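Local coordinates for protein predicted DNA-binding transcriptional regulator (Aliivibrio fischeri ES114, PDB 7DWN) that probably binds promoter DNA and regulates transcription as a tetrameric LysR-type regulator, whose effector-binding domain has the periplasmic-binding-protein fold, at residues A[136-140]-A[141-145]; A[84-87]-A[88-91]; A[224-227]-A[228-232]; A[110-113]-A[114-117]. All coordinates share one frame; numbering follows the deposited sequence.

Interaction 1 (A[136-140]-A[141-145]); sequences KELRE and GACDI
Glu137 and Ala142 meet in a local helix C-cap, a Schellman motif that ends helix 134-140 in the effector domain and turns the chain toward strand 145-149. The defining 6→1 bond runs from Ala142 N to Glu137 O at 3.0 Å, with the donor nearly along the C=O axis (161°). Its 5→2 companion, Gly141 N to Leu138 O, is weak at 3.5 Å, and a second weak branch takes Gly141 N to Glu137 O. Gly141 makes the reversal with a positive phi of 94°, where a side chain would jam against the preceding carbonyl.

On the outer side, Lys136 NZ and Glu140 OE1 form an i to i+4 salt bridge of 2.6 Å, the ammonium standing above the carboxylate plane. Beyond the turn, Asp144 OD2 accepts a bond from Gln96 N, and the backbone of Ile145 pairs with Gln96. This ties the cap's exit to strand 94-99, which lies in the sheet between strands 123-128 and 145-149, the two joined by the crossover through helix 134-140. On the inner side Leu138, with CG anti to its own amide nitrogen (chi1 -163°), packs CD1 on Cys143, 3.7 Å from SG and 3.6 Å from the carbonyl O.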
loop_
_atom_site.group_PDB
_atom_site.type_symbol
_atom_site.label_atom_id
_atom_site.label_comp_id
_atom_site.label_asym_id
_atom_site.label_seq_id
_atom_site.Cartn_x
_atom_site.Cartn_y
_atom_site.Cartn_z
ATOM N N LYS A 136 -9.662 -8.867 8.488
ATOM C CA LYS A 136 -8.781 -7.716 8.641
ATOM C C LYS A 136 -9.546 -6.495 9.141
ATOM O O LYS A 136 -9.030 -5.725 9.960
ATOM C CB LYS A 136 -8.089 -7.422 7.310
ATOM C CG LYS A 136 -7.139 -6.239 7.325
ATOM C CD LYS A 136 -6.322 -6.200 6.043
ATOM C CE LYS A 136 -5.528 -4.913 5.927
ATOM N NZ LYS A 136 -6.419 -3.728 5.804
ATOM N N GLU A 137 -10.778 -6.301 8.659
ATOM C CA GLU A 137 -11.597 -5.192 9.140
ATOM C C GLU A 137 -11.864 -5.316 10.636
ATOM O O GLU A 137 -11.887 -4.312 11.358
ATOM C CB GLU A 137 -12.917 -5.138 8.368
ATOM C CG GLU A 137 -12.772 -4.864 6.879
ATOM C CD GLU A 137 -12.756 -3.388 6.548
ATOM O OE1 GLU A 137 -13.523 -2.628 7.174
ATOM O OE2 GLU A 137 -11.978 -2.985 5.657
ATOM N N LEU A 138 -12.068 -6.544 11.115
ATOM C CA LEU A 138 -12.296 -6.762 12.538
ATOM C C LEU A 138 -11.027 -6.505 13.340
ATOM O O LEU A 138 -11.084 -5.933 14.435
ATOM C CB LEU A 138 -12.806 -8.185 12.768
ATOM C CG LEU A 138 -13.474 -8.514 14.104
ATOM C CD1 LEU A 138 -14.704 -7.649 14.317
ATOM C CD2 LEU A 138 -13.842 -9.988 14.156
ATOM N N ARG A 139 -9.872 -6.915 12.807
ATOM C CA ARG A 139 -8.612 -6.664 13.504
ATOM C C ARG A 139 -8.320 -5.170 13.606
ATOM O O ARG A 139 -7.971 -4.666 14.680
ATOM C CB ARG A 139 -7.459 -7.382 12.803
ATOM C CG ARG A 139 -7.375 -8.864 13.096
ATOM C CD ARG A 139 -6.033 -9.417 12.649
ATOM N NE ARG A 139 -5.725 -9.045 11.272
ATOM C CZ ARG A 139 -6.095 -9.748 10.206
ATOM N NH1 ARG A 139 -6.790 -10.866 10.355
ATOM N NH2 ARG A 139 -5.770 -9.332 8.988
ATOM N N GLU A 140 -8.460 -4.443 12.494
ATOM C CA GLU A 140 -8.074 -3.036 12.466
ATOM C C GLU A 140 -8.983 -2.156 13.312
ATOM O O GLU A 140 -8.608 -1.020 13.623
ATOM C CB GLU A 140 -8.064 -2.517 11.026
ATOM C CG GLU A 140 -7.094 -3.236 10.105
ATOM C CD GLU A 140 -7.103 -2.666 8.701
ATOM O OE1 GLU A 140 -6.014 -2.558 8.098
ATOM O OE2 GLU A 140 -8.196 -2.320 8.205
ATOM N N GLY A 141 -10.160 -2.646 13.686
ATOM C CA GLY A 141 -11.123 -1.849 14.412
ATOM C C GLY A 141 -12.161 -1.154 13.561
ATOM O O GLY A 141 -12.869 -0.281 14.076
ATOM N N ALA A 142 -12.273 -1.508 12.278
ATOM C CA ALA A 142 -13.283 -0.900 11.421
ATOM C C ALA A 142 -14.696 -1.299 11.825
ATOM O O ALA A 142 -15.648 -0.589 11.482
ATOM C CB ALA A 142 -13.030 -1.279 9.963
ATOM N N CYS A 143 -14.854 -2.416 12.531
ATOM C CA CYS A 143 -16.137 -2.815 13.086
ATOM C C CYS A 143 -15.903 -3.467 14.441
ATOM O O CYS A 143 -14.838 -4.034 14.699
ATOM C CB CYS A 143 -16.898 -3.773 12.156
ATOM S SG CYS A 143 -16.056 -5.329 11.809
ATOM N N ASP A 144 -16.909 -3.372 15.308
ATOM C CA ASP A 144 -16.815 -3.921 16.653
ATOM C C ASP A 144 -17.207 -5.392 16.709
ATOM O O ASP A 144 -16.520 -6.193 17.353
ATOM C CB ASP A 144 -17.697 -3.114 17.610
ATOM C CG ASP A 144 -17.368 -1.633 17.596
ATOM O OD1 ASP A 144 -16.167 -1.292 17.572
ATOM O OD2 ASP A 144 -18.312 -0.814 17.602
ATOM N N ILE A 145 -18.300 -5.761 16.045
ATOM C CA ILE A 145 -18.839 -7.113 16.086
ATOM C C ILE A 145 -19.183 -7.544 14.668
ATOM O O ILE A 145 -19.759 -6.770 13.896
ATOM C CB ILE A 145 -20.078 -7.199 17.004
ATOM C CG1 ILE A 145 -19.704 -6.828 18.440
ATOM C CG2 ILE A 145 -20.693 -8.592 16.952
ATOM C CD1 ILE A 145 -20.894 -6.550 19.327
#

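Interaction 2 (A[84-87]-A[88-91]); sequences ISDL and SQLG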
loop_
_atom_site.group_PDB
_atom_site.type_symbol
_atom_site.label_atom_id
_atom_site.label_comp_id
_atom_site.label_asym_id
_atom_site.label_seq_id
_atom_site.Cartn_x
_atom_site.Cartn_y
_atom_site.Cartn_z
ATOM N N ILE A 84 -15.152 9.484 11.009
ATOM C CA ILE A 84 -15.990 9.509 12.202
ATOM C C ILE A 84 -17.329 10.183 11.940
ATOM O O ILE A 84 -18.071 10.459 12.887
ATOM C CB ILE A 84 -15.267 10.181 13.381
ATOM C CG1 ILE A 84 -14.957 11.642 13.054
ATOM C CG2 ILE A 84 -13.994 9.425 13.730
ATOM C CD1 ILE A 84 -14.381 12.418 14.219
ATOM N N SER A 85 -17.657 10.457 10.676
ATOM C CA SER A 85 -18.917 11.124 10.353
ATOM C C SER A 85 -20.113 10.310 10.843
ATOM O O SER A 85 -20.905 10.775 11.675
ATOM C CB SER A 85 -18.997 11.360 8.841
ATOM O OG SER A 85 -20.252 11.896 8.455
ATOM N N ASP A 86 -20.252 9.082 10.332
ATOM C CA ASP A 86 -21.360 8.221 10.733
ATOM C C ASP A 86 -21.333 7.941 12.231
ATOM O O ASP A 86 -22.381 7.944 12.889
ATOM C CB ASP A 86 -21.315 6.915 9.941
ATOM C CG ASP A 86 -21.607 7.116 8.468
ATOM O OD1 ASP A 86 -22.588 7.821 8.150
ATOM O OD2 ASP A 86 -20.855 6.577 7.629
ATOM N N LEU A 87 -20.145 7.698 12.788
ATOM C CA LEU A 87 -20.045 7.421 14.218
ATOM C C LEU A 87 -20.469 8.628 15.045
ATOM O O LEU A 87 -21.152 8.482 16.065
ATOM C CB LEU A 87 -18.619 7.007 14.573
ATOM C CG LEU A 87 -18.085 5.780 13.838
ATOM C CD1 LEU A 87 -16.699 5.409 14.341
ATOM C CD2 LEU A 87 -19.049 4.624 14.001
ATOM N N SER A 88 -20.076 9.830 14.619
ATOM C CA SER A 88 -20.415 11.030 15.374
ATOM C C SER A 88 -21.907 11.327 15.308
ATOM O O SER A 88 -22.500 11.764 16.302
ATOM C CB SER A 88 -19.618 12.222 14.853
ATOM O OG SER A 88 -19.922 12.485 13.495
ATOM N N GLN A 89 -22.531 11.107 14.147
ATOM C CA GLN A 89 -23.949 11.431 14.018
ATOM C C GLN A 89 -24.812 10.622 14.979
ATOM O O GLN A 89 -25.846 11.115 15.445
ATOM C CB GLN A 89 -24.413 11.208 12.579
ATOM C CG GLN A 89 -23.849 12.212 11.595
ATOM C CD GLN A 89 -24.215 11.885 10.163
ATOM O OE1 GLN A 89 -24.652 10.775 9.859
ATOM N NE2 GLN A 89 -24.041 12.854 9.271
ATOM N N LEU A 90 -24.403 9.395 15.303
ATOM C CA LEU A 90 -25.229 8.518 16.123
ATOM C C LEU A 90 -24.884 8.568 17.606
ATOM O O LEU A 90 -25.718 8.180 18.433
ATOM C CB LEU A 90 -25.125 7.072 15.621
ATOM C CG LEU A 90 -26.009 6.709 14.423
ATOM C CD1 LEU A 90 -27.437 7.136 14.692
ATOM C CD2 LEU A 90 -25.511 7.316 13.119
ATOM N N GLY A 91 -23.692 9.027 17.963
ATOM C CA GLY A 91 -23.312 9.207 19.351
ATOM C C GLY A 91 -22.258 8.206 19.790
ATOM O O GLY A 91 -21.834 7.325 19.040
#
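Ser88 grips the first turn of helix 85-90 with both its backbone and its hydroxyl, a serine folded back onto its own helix in the linker between the long helix 61-83 and the effector domain. Ser88 N donates to Ile84 O at 2.7 Å, the helical bond that starts from the N-cap residue. The hydroxyl sits between the amide nitrogen and the carbonyl carbon (chi1 62°), which points OG back along the axis to lie 2.8 Å from Ile84 O and 2.7 Å from Ser85 O. Its one proton can serve either carbonyl, and the geometry leaves the choice open. Ser85 O has a firmer partner in any case, Gln89 N at 3.0 Å.

Toward the C-terminal end the bonding weakens. Leu90 N is shared between Asp86 O and Leu87 O by two long, weak bonds, while Leu87 O also receives Gly91 N at 3.2 Å. Gly91 then leaves the helix with positive phi (110°).

The carboxylate of Asp86 is satisfied outside the helix: OD1 accepts from Ser198 N and OD2 bonds Ser197 OG, both of the third subunit, so this linker turn is part of the tetramer interface. Gln89 runs alongside Asp86 in the same direction, its amide plane turned 74° from the carboxylate. At the helix end, Leu90 CD2 approaches Asp86 O to 3.2 Å.

Interaction 3 (A[224-227]-A[228-232]); sequences TDML and KILVL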
loop_
_atom_site.group_PDB
_atom_site.type_symbol
_atom_site.label_atom_id
_atom_site.label_comp_id
_atom_site.label_asym_id
_atom_site.label_seq_id
_atom_site.Cartn_x
_atom_site.Cartn_y
_atom_site.Cartn_z
ATOM N N THR A 224 -28.638 -15.025 -0.864
ATOM C CA THR A 224 -29.698 -15.986 -0.577
ATOM C C THR A 224 -31.055 -15.461 -1.024
ATOM O O THR A 224 -31.881 -16.218 -1.544
ATOM C CB THR A 224 -29.715 -16.315 0.917
ATOM O OG1 THR A 224 -28.576 -17.121 1.243
ATOM C CG2 THR A 224 -30.990 -17.051 1.303
ATOM N N ASP A 225 -31.300 -14.164 -0.835
ATOM C CA ASP A 225 -32.580 -13.592 -1.233
ATOM C C ASP A 225 -32.793 -13.705 -2.738
ATOM O O ASP A 225 -33.924 -13.915 -3.191
ATOM C CB ASP A 225 -32.657 -12.136 -0.776
ATOM C CG ASP A 225 -34.067 -11.707 -0.429
ATOM O OD1 ASP A 225 -34.700 -12.367 0.425
ATOM O OD2 ASP A 225 -34.539 -10.704 -1.007
ATOM N N MET A 226 -31.719 -13.594 -3.522
ATOM C CA MET A 226 -31.820 -13.765 -4.968
ATOM C C MET A 226 -32.290 -15.173 -5.326
ATOM O O MET A 226 -33.233 -15.351 -6.114
ATOM C CB MET A 226 -30.465 -13.466 -5.611
ATOM C CG MET A 226 -30.507 -13.144 -7.091
ATOM S SD MET A 226 -31.351 -11.590 -7.427
ATOM C CE MET A 226 -32.941 -12.184 -7.997
ATOM N N LEU A 227 -31.629 -16.189 -4.759
ATOM C CA LEU A 227 -32.032 -17.573 -4.993
ATOM C C LEU A 227 -33.456 -17.819 -4.518
ATOM O O LEU A 227 -34.219 -18.537 -5.170
ATOM C CB LEU A 227 -31.073 -18.534 -4.290
ATOM C CG LEU A 227 -29.597 -18.500 -4.683
ATOM C CD1 LEU A 227 -28.850 -19.630 -3.993
ATOM C CD2 LEU A 227 -29.444 -18.597 -6.187
ATOM N N LYS A 228 -33.828 -17.234 -3.378
ATOM C CA LYS A 228 -35.179 -17.394 -2.853
ATOM C C LYS A 228 -36.213 -16.832 -3.822
ATOM O O LYS A 228 -37.233 -17.473 -4.103
ATOM C CB LYS A 228 -35.279 -16.710 -1.487
ATOM C CG LYS A 228 -36.673 -16.654 -0.892
ATOM C CD LYS A 228 -36.647 -15.909 0.434
ATOM C CE LYS A 228 -38.038 -15.727 1.007
ATOM N NZ LYS A 228 -38.005 -14.919 2.259
ATOM N N ILE A 229 -35.951 -15.635 -4.355
ATOM C CA ILE A 229 -36.867 -15.024 -5.313
ATOM C C ILE A 229 -36.987 -15.885 -6.562
ATOM O O ILE A 229 -38.094 -16.131 -7.060
ATOM C CB ILE A 229 -36.415 -13.593 -5.652
ATOM C CG1 ILE A 229 -36.630 -12.671 -4.452
ATOM C CG2 ILE A 229 -37.166 -13.076 -6.863
ATOM C CD1 ILE A 229 -36.212 -11.249 -4.700
ATOM N N LEU A 230 -35.858 -16.375 -7.080
ATOM C CA LEU A 230 -35.935 -17.185 -8.292
ATOM C C LEU A 230 -36.615 -18.527 -8.038
ATOM O O LEU A 230 -37.256 -19.073 -8.943
ATOM C CB LEU A 230 -34.546 -17.385 -8.894
ATOM C CG LEU A 230 -34.011 -16.156 -9.634
ATOM C CD1 LEU A 230 -32.904 -16.546 -10.596
ATOM C CD2 LEU A 230 -35.132 -15.427 -10.364
ATOM N N VAL A 231 -36.498 -19.067 -6.822
ATOM C CA VAL A 231 -37.256 -20.263 -6.462
ATOM C C VAL A 231 -38.747 -19.961 -6.474
ATOM O O VAL A 231 -39.549 -20.715 -7.038
ATOM C CB VAL A 231 -36.804 -20.798 -5.090
ATOM C CG1 VAL A 231 -37.818 -21.795 -4.545
ATOM C CG2 VAL A 231 -35.440 -21.445 -5.196
ATOM N N LEU A 232 -39.138 -18.844 -5.854
ATOM C CA LEU A 232 -40.549 -18.475 -5.809
ATOM C C LEU A 232 -41.118 -18.235 -7.201
ATOM O O LEU A 232 -42.316 -18.449 -7.424
ATOM C CB LEU A 232 -40.736 -17.238 -4.931
ATOM C CG LEU A 232 -40.734 -17.502 -3.424
ATOM C CD1 LEU A 232 -40.768 -16.198 -2.646
ATOM C CD2 LEU A 232 -41.913 -18.385 -3.047
HETATM O O HOH W 1 -36.843 -12.293 1.898
#
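The carboxylate of Asp225 is the flat side-chain group that meets the next turn, where Lys228 and Ile229 both approach it. OD1 is 4.0 Å from Lys228 CD, and OD2 is 4.1 Å from Ile229 CD1. His101 of the third subunit also packs on this residue.

The charges do not touch directly: Asp225 OD1 and Lys228 NZ are 4.6 Å apart, too far for an ion pair. A water spans them, donating to OD1 at 2.6 Å and accepting from NZ at 2.9 Å. The lysine reaches this point as a fully extended chain, with CG anti to its backbone nitrogen (chi1 173°), and NZ also bonds Ser244 O, a second partner that holds the ammonium end.

Beneath these groups the backbone is regular alpha-helix. Four successive i to i+4 bonds run from Lys228 N to Thr224 O through Val231 N to Leu227 O, all of 2.9 to 3.0 Å, with N-H...O angles between 153° and 163°. On another flank, Met226 CE lies 4.4 Å from both Ile229 CB and Leu230 CG, a loose apolar contact next to Ile108 and Pro109 of the third subunit.

Leu227 and Leu230 face Phe219 and Leu194 on the parallel strands 215-221 and 191-195, and Thr224 OG1 bonds Tyr196 OH and a bound MES, probably a buffer molecule, which may mark the effector pocket. A helix with one flank on its own sheet and another against a neighbouring subunit is as in the effector-domain dimers of LysR-type regulators.

Interaction 4 (A[110-113]-A[114-117]); sequences KMQQ and AFDE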
loop_
_atom_site.group_PDB
_atom_site.type_symbol
_atom_site.label_atom_id
_atom_site.label_comp_id
_atom_site.label_asym_id
_atom_site.label_seq_id
_atom_site.Cartn_x
_atom_site.Cartn_y
_atom_site.Cartn_z
ATOM N N LYS A 110 -34.843 -8.593 15.867
ATOM C CA LYS A 110 -35.067 -9.168 17.191
ATOM C C LYS A 110 -34.176 -8.509 18.244
ATOM O O LYS A 110 -34.634 -8.202 19.351
ATOM C CB LYS A 110 -34.836 -10.680 17.138
ATOM C CG LYS A 110 -35.693 -11.391 16.093
ATOM C CD LYS A 110 -35.372 -12.873 16.005
ATOM C CE LYS A 110 -33.922 -13.093 15.613
ATOM N NZ LYS A 110 -33.714 -14.431 15.000
ATOM N N MET A 111 -32.902 -8.285 17.915
ATOM C CA MET A 111 -32.006 -7.528 18.791
ATOM C C MET A 111 -32.561 -6.139 19.086
ATOM O O MET A 111 -32.505 -5.658 20.226
ATOM C CB MET A 111 -30.639 -7.408 18.123
ATOM C CG MET A 111 -29.445 -7.778 18.967
ATOM S SD MET A 111 -27.946 -7.507 18.005
ATOM C CE MET A 111 -28.409 -8.272 16.451
ATOM N N GLN A 112 -33.073 -5.473 18.050
ATOM C CA GLN A 112 -33.604 -4.125 18.184
ATOM C C GLN A 112 -34.783 -4.104 19.140
ATOM O O GLN A 112 -34.948 -3.159 19.919
ATOM C CB GLN A 112 -34.019 -3.602 16.808
ATOM C CG GLN A 112 -34.443 -2.145 16.773
ATOM C CD GLN A 112 -33.262 -1.202 16.685
ATOM O OE1 GLN A 112 -32.109 -1.633 16.663
ATOM N NE2 GLN A 112 -33.543 0.094 16.631
ATOM N N GLN A 113 -35.619 -5.141 19.092
ATOM C CA GLN A 113 -36.699 -5.223 20.064
ATOM C C GLN A 113 -36.165 -5.544 21.456
ATOM O O GLN A 113 -36.696 -5.050 22.457
ATOM C CB GLN A 113 -37.738 -6.254 19.633
ATOM C CG GLN A 113 -38.948 -6.292 20.552
ATOM C CD GLN A 113 -39.475 -4.906 20.879
ATOM O OE1 GLN A 113 -39.612 -4.055 20.000
ATOM N NE2 GLN A 113 -39.767 -4.672 22.154
ATOM N N ALA A 114 -35.112 -6.363 21.541
ATOM C CA ALA A 114 -34.512 -6.651 22.842
ATOM C C ALA A 114 -33.971 -5.386 23.496
ATOM O O ALA A 114 -33.896 -5.305 24.728
ATOM C CB ALA A 114 -33.398 -7.689 22.708
ATOM N N PHE A 115 -33.582 -4.400 22.688
ATOM C CA PHE A 115 -33.153 -3.114 23.236
ATOM C C PHE A 115 -34.263 -2.380 23.983
ATOM O O PHE A 115 -33.965 -1.439 24.729
ATOM C CB PHE A 115 -32.624 -2.208 22.124
ATOM C CG PHE A 115 -31.324 -2.663 21.533
ATOM C CD1 PHE A 115 -30.394 -3.345 22.298
ATOM C CD2 PHE A 115 -31.030 -2.401 20.208
ATOM C CE1 PHE A 115 -29.194 -3.757 21.746
ATOM C CE2 PHE A 115 -29.835 -2.812 19.654
ATOM C CZ PHE A 115 -28.917 -3.490 20.423
ATOM N N ASP A 116 -35.526 -2.782 23.809
ATOM C CA ASP A 116 -36.663 -2.062 24.375
ATOM C C ASP A 116 -37.164 -2.636 25.696
ATOM O O ASP A 116 -38.003 -1.999 26.342
ATOM C CB ASP A 116 -37.828 -2.030 23.374
ATOM C CG ASP A 116 -37.456 -1.360 22.070
ATOM O OD1 ASP A 116 -36.249 -1.156 21.826
ATOM O OD2 ASP A 116 -38.375 -1.035 21.289
ATOM N N GLU A 117 -36.688 -3.812 26.109
ATOM C CA GLU A 117 -37.058 -4.416 27.391
ATOM C C GLU A 117 -35.804 -4.401 28.257
ATOM O O GLU A 117 -34.935 -5.270 28.131
ATOM C CB GLU A 117 -37.604 -5.829 27.212
ATOM C CG GLU A 117 -38.605 -6.241 28.285
ATOM C CD GLU A 117 -40.034 -5.893 27.917
ATOM O OE1 GLU A 117 -40.468 -6.263 26.805
ATOM O OE2 GLU A 117 -40.724 -5.255 28.738
#
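Ala114 N closes the last regular turn of helix 101-114 on Lys110 O at 2.9 Å, after which the bonding passes from i to i+4 to i to i+3. Phe115 N still bonds Met111 O (3.0 Å), though its N-H...O angle falls to 139° and a weak branch goes to Gln112 O. Asp116 N then shifts to an i to i+3 partner, Gln113 O, at 2.9 Å. This donor stands well above the plane of the Gln113 carbonyl (57° out of it), not on a lone pair, and a type I turn from Ala114 to Glu117 completes the exit.

The side chains follow the same turn. Phe115 CG lies anti to its carbonyl carbon (chi1 -69°), which folds the ring back along the helix until Met111 O lies over one face, 3.4 Å above the plane and offset toward the rim. Met111 and Phe115 both pack on helix 279-290, through Ile287 among others. On the outer surface the bent chain of Gln113 crosses Asp116 at about a right angle; Gln235 of the third subunit packs nearby. This helix C-terminus, with the Phe115 ring folded over its last turn, belongs to the beta-alpha-beta crossover between parallel strands 94-99 and 123-128 of the periplasmic-binding-protein fold.

Overall arrangement
From the N terminus the order is interaction 2, interaction 4, interaction 1 and interaction 3. All are local and in series, so none nests in or crosses another. Interaction 2 forms the short helix between the long helix 61-83 and strand 94-99. Interaction 4 ends the helix between strands 94-99 and 123-128, and interaction 1 ends the one between 123-128 and 145-149; their centres are about 24 Å apart. Interaction 3 builds the helix connecting strands 215-221 and 238-241. It lies about 35 Å, centre to centre, from interaction 2, across the centre of the chain. Interactions 2, 3 and 4 all touch the third subunit; no other chain touches interaction 1.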